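Long-range contact in putative lipase (Bacteroides thetaiotaomicron VPI-5482, PDB 3BZW), which is a putative lipase of the GDSL-like family in the SGNH-hydrolase clan and may act as a lysophospholipase: residues I92-G97 / K161-L166. Sequence-based numbering, arbitrary orientation.
Sequences ILVFMG and KQIVLL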
loop_
_atom_site.group_PDB
_atom_site.type_symbol
_atom_site.label_atom_id
_atom_site.label_comp_id
_atom_site.label_asym_id
_atom_site.label_seq_id
_atom_site.Cartn_x
_atom_site.Cartn_y
_atom_site.Cartn_z
ATOM N N ILE A 92 -23.764 -0.463 34.485
ATOM C CA ILE A 92 -22.395 -0.387 34.974
ATOM C C ILE A 92 -21.444 0.217 33.953
ATOM O O ILE A 92 -21.447 -0.169 32.784
ATOM C CB ILE A 92 -21.870 -1.794 35.328
ATOM C CG1 ILE A 92 -22.783 -2.431 36.373
ATOM C CG2 ILE A 92 -20.429 -1.714 35.840
ATOM C CD1 ILE A 92 -22.408 -3.843 36.713
ATOM N N LEU A 93 -20.641 1.173 34.404
ATOM C CA LEU A 93 -19.645 1.803 33.550
ATOM C C LEU A 93 -18.266 1.413 34.071
ATOM O O LEU A 93 -18.009 1.470 35.279
ATOM C CB LEU A 93 -19.777 3.329 33.568
ATOM C CG LEU A 93 -21.054 3.964 33.017
ATOM C CD1 LEU A 93 -20.878 5.477 32.987
ATOM C CD2 LEU A 93 -21.344 3.445 31.616
ATOM N N VAL A 94 -17.388 1.005 33.161
ATOM C CA VAL A 94 -16.033 0.612 33.524
ATOM C C VAL A 94 -15.079 1.563 32.806
ATOM O O VAL A 94 -14.966 1.538 31.583
ATOM C CB VAL A 94 -15.742 -0.839 33.096
ATOM C CG1 VAL A 94 -14.380 -1.271 33.622
ATOM C CG2 VAL A 94 -16.842 -1.765 33.619
ATOM N N PHE A 95 -14.402 2.398 33.588
ATOM C CA PHE A 95 -13.476 3.416 33.088
ATOM C C PHE A 95 -12.123 3.063 33.711
ATOM O O PHE A 95 -11.765 3.589 34.759
ATOM C CB PHE A 95 -13.986 4.774 33.588
ATOM C CG PHE A 95 -13.311 5.966 32.978
ATOM C CD1 PHE A 95 -13.528 7.235 33.512
ATOM C CD2 PHE A 95 -12.483 5.840 31.870
ATOM C CE1 PHE A 95 -12.929 8.358 32.951
ATOM C CE2 PHE A 95 -11.878 6.964 31.300
ATOM C CZ PHE A 95 -12.102 8.220 31.843
HETATM N N MSE A 96 -11.367 2.191 33.047
HETATM C CA MSE A 96 -10.107 1.707 33.607
HETATM C C MSE A 96 -9.017 1.420 32.574
HETATM O O MSE A 96 -9.310 1.158 31.410
HETATM C CB MSE A 96 -10.410 0.409 34.365
HETATM C CG MSE A 96 -9.266 -0.177 35.169
HETATM SE SE MSE A 96 -9.150 0.642 36.896
HETATM C CE MSE A 96 -10.410 -0.496 37.849
ATOM N N GLY A 97 -7.757 1.460 33.007
ATOM C CA GLY A 97 -6.673 1.144 32.096
ATOM C C GLY A 97 -5.477 2.070 32.049
ATOM O O GLY A 97 -4.371 1.635 31.724
ATOM N N LYS A 161 -27.693 -6.952 32.698
ATOM C CA LYS A 161 -27.545 -5.509 32.815
ATOM C C LYS A 161 -26.796 -4.875 31.652
ATOM O O LYS A 161 -26.105 -5.552 30.885
ATOM C CB LYS A 161 -26.798 -5.162 34.107
ATOM C CG LYS A 161 -27.384 -5.762 35.377
ATOM C CD LYS A 161 -28.782 -5.235 35.675
ATOM C CE LYS A 161 -29.270 -5.773 37.018
ATOM N NZ LYS A 161 -30.613 -5.264 37.393
ATOM N N GLN A 162 -26.949 -3.562 31.535
ATOM C CA GLN A 162 -26.265 -2.786 30.512
ATOM C C GLN A 162 -24.883 -2.476 31.090
ATOM O O GLN A 162 -24.772 -1.747 32.078
ATOM C CB GLN A 162 -27.021 -1.482 30.253
ATOM C CG GLN A 162 -26.381 -0.573 29.211
ATOM C CD GLN A 162 -26.240 -1.254 27.865
ATOM O OE1 GLN A 162 -25.279 -1.989 27.624
ATOM N NE2 GLN A 162 -27.204 -1.027 26.986
ATOM N N ILE A 163 -23.835 -3.046 30.497
ATOM C CA ILE A 163 -22.469 -2.813 30.965
ATOM C C ILE A 163 -21.676 -2.170 29.830
ATOM O O ILE A 163 -21.594 -2.721 28.730
ATOM C CB ILE A 163 -21.782 -4.133 31.380
ATOM C CG1 ILE A 163 -22.674 -4.902 32.360
ATOM C CG2 ILE A 163 -20.439 -3.834 32.029
ATOM C CD1 ILE A 163 -22.147 -6.290 32.708
ATOM N N VAL A 164 -21.084 -1.011 30.101
ATOM C CA VAL A 164 -20.349 -0.285 29.069
ATOM C C VAL A 164 -18.909 0.024 29.468
ATOM O O VAL A 164 -18.637 0.375 30.618
ATOM C CB VAL A 164 -21.066 1.044 28.753
ATOM C CG1 VAL A 164 -20.489 1.667 27.486
ATOM C CG2 VAL A 164 -22.564 0.802 28.618
ATOM N N LEU A 165 -17.991 -0.107 28.511
ATOM C CA LEU A 165 -16.582 0.176 28.763
ATOM C C LEU A 165 -16.216 1.545 28.199
ATOM O O LEU A 165 -16.683 1.925 27.127
ATOM C CB LEU A 165 -15.688 -0.869 28.092
ATOM C CG LEU A 165 -15.951 -2.343 28.392
ATOM C CD1 LEU A 165 -14.874 -3.186 27.721
ATOM C CD2 LEU A 165 -15.955 -2.566 29.896
ATOM N N LEU A 166 -15.376 2.276 28.924
ATOM C CA LEU A 166 -14.924 3.588 28.474
ATOM C C LEU A 166 -13.410 3.512 28.298
ATOM O O LEU A 166 -12.705 2.988 29.162
ATOM C CB LEU A 166 -15.254 4.666 29.512
ATOM C CG LEU A 166 -16.702 4.825 29.983
ATOM C CD1 LEU A 166 -16.783 5.998 30.957
ATOM C CD2 LEU A 166 -17.618 5.053 28.800
HETATM O O HOH W 1 -12.357 0.719 30.781
#
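Ile92 to Phe95 and Gln162 to Leu166 run as adjacent parallel strands, with axes 4.7 Å apart at closest approach and N-to-C directions 18° apart. Four backbone hydrogen bonds join them. Ile92 N donates to Gln162 O, and Val164 N donates to Ile92 O. Further along, Val94 N donates to Val164 O and Leu166 N to Val94 O. The ladder then opens, and a water takes over. It accepts from Met96 N at 2.9 Å and lies within hydrogen-bonding distance of Val94 O and Leu166 O, 2.8 Å from each. Side chains alternate between the two sheet faces. On one, Val94 and Leu165 lie side by side, with Leu165 CD2 3.6 Å from Val94 CB. Ile163 packs on Ile92 through its CG2 methyl, 4.1 Å from Ile92 CB. On the other face, Leu93 CD2 meets Val164 CB at 3.7 Å, the two side chains pointing the same way. Phe95 and Leu166 cross there at about a right angle. The ring atom CD2 of Phe95 is 3.8 Å from Leu166 CB. Phe95 holds CG anti to its backbone N (chi1 -170°), which sets the ring beside its own carbonyl carbon, and Leu166 CD1 packs against its CB and CG. The Phe95 ring also meets Phe216 edge-to-face. An alanine here would probably leave Leu166 CB without its ring neighbour and Phe216 without its edge-to-face partner. Strand 91-95 is the middle strand of the five-stranded parallel sheet of the SGNH-hydrolase alpha/beta core, with 162-166 beside it. Strand 28-33 pairs with 91-95 on its other edge, while strand 213-214 flanks 162-166. Helix 245-258 covers the face of Leu93, Phe95 and Leu166, through Leu255 and Met251. Helix 74-85 lies over the opposite face, where Leu81 touches Ile92.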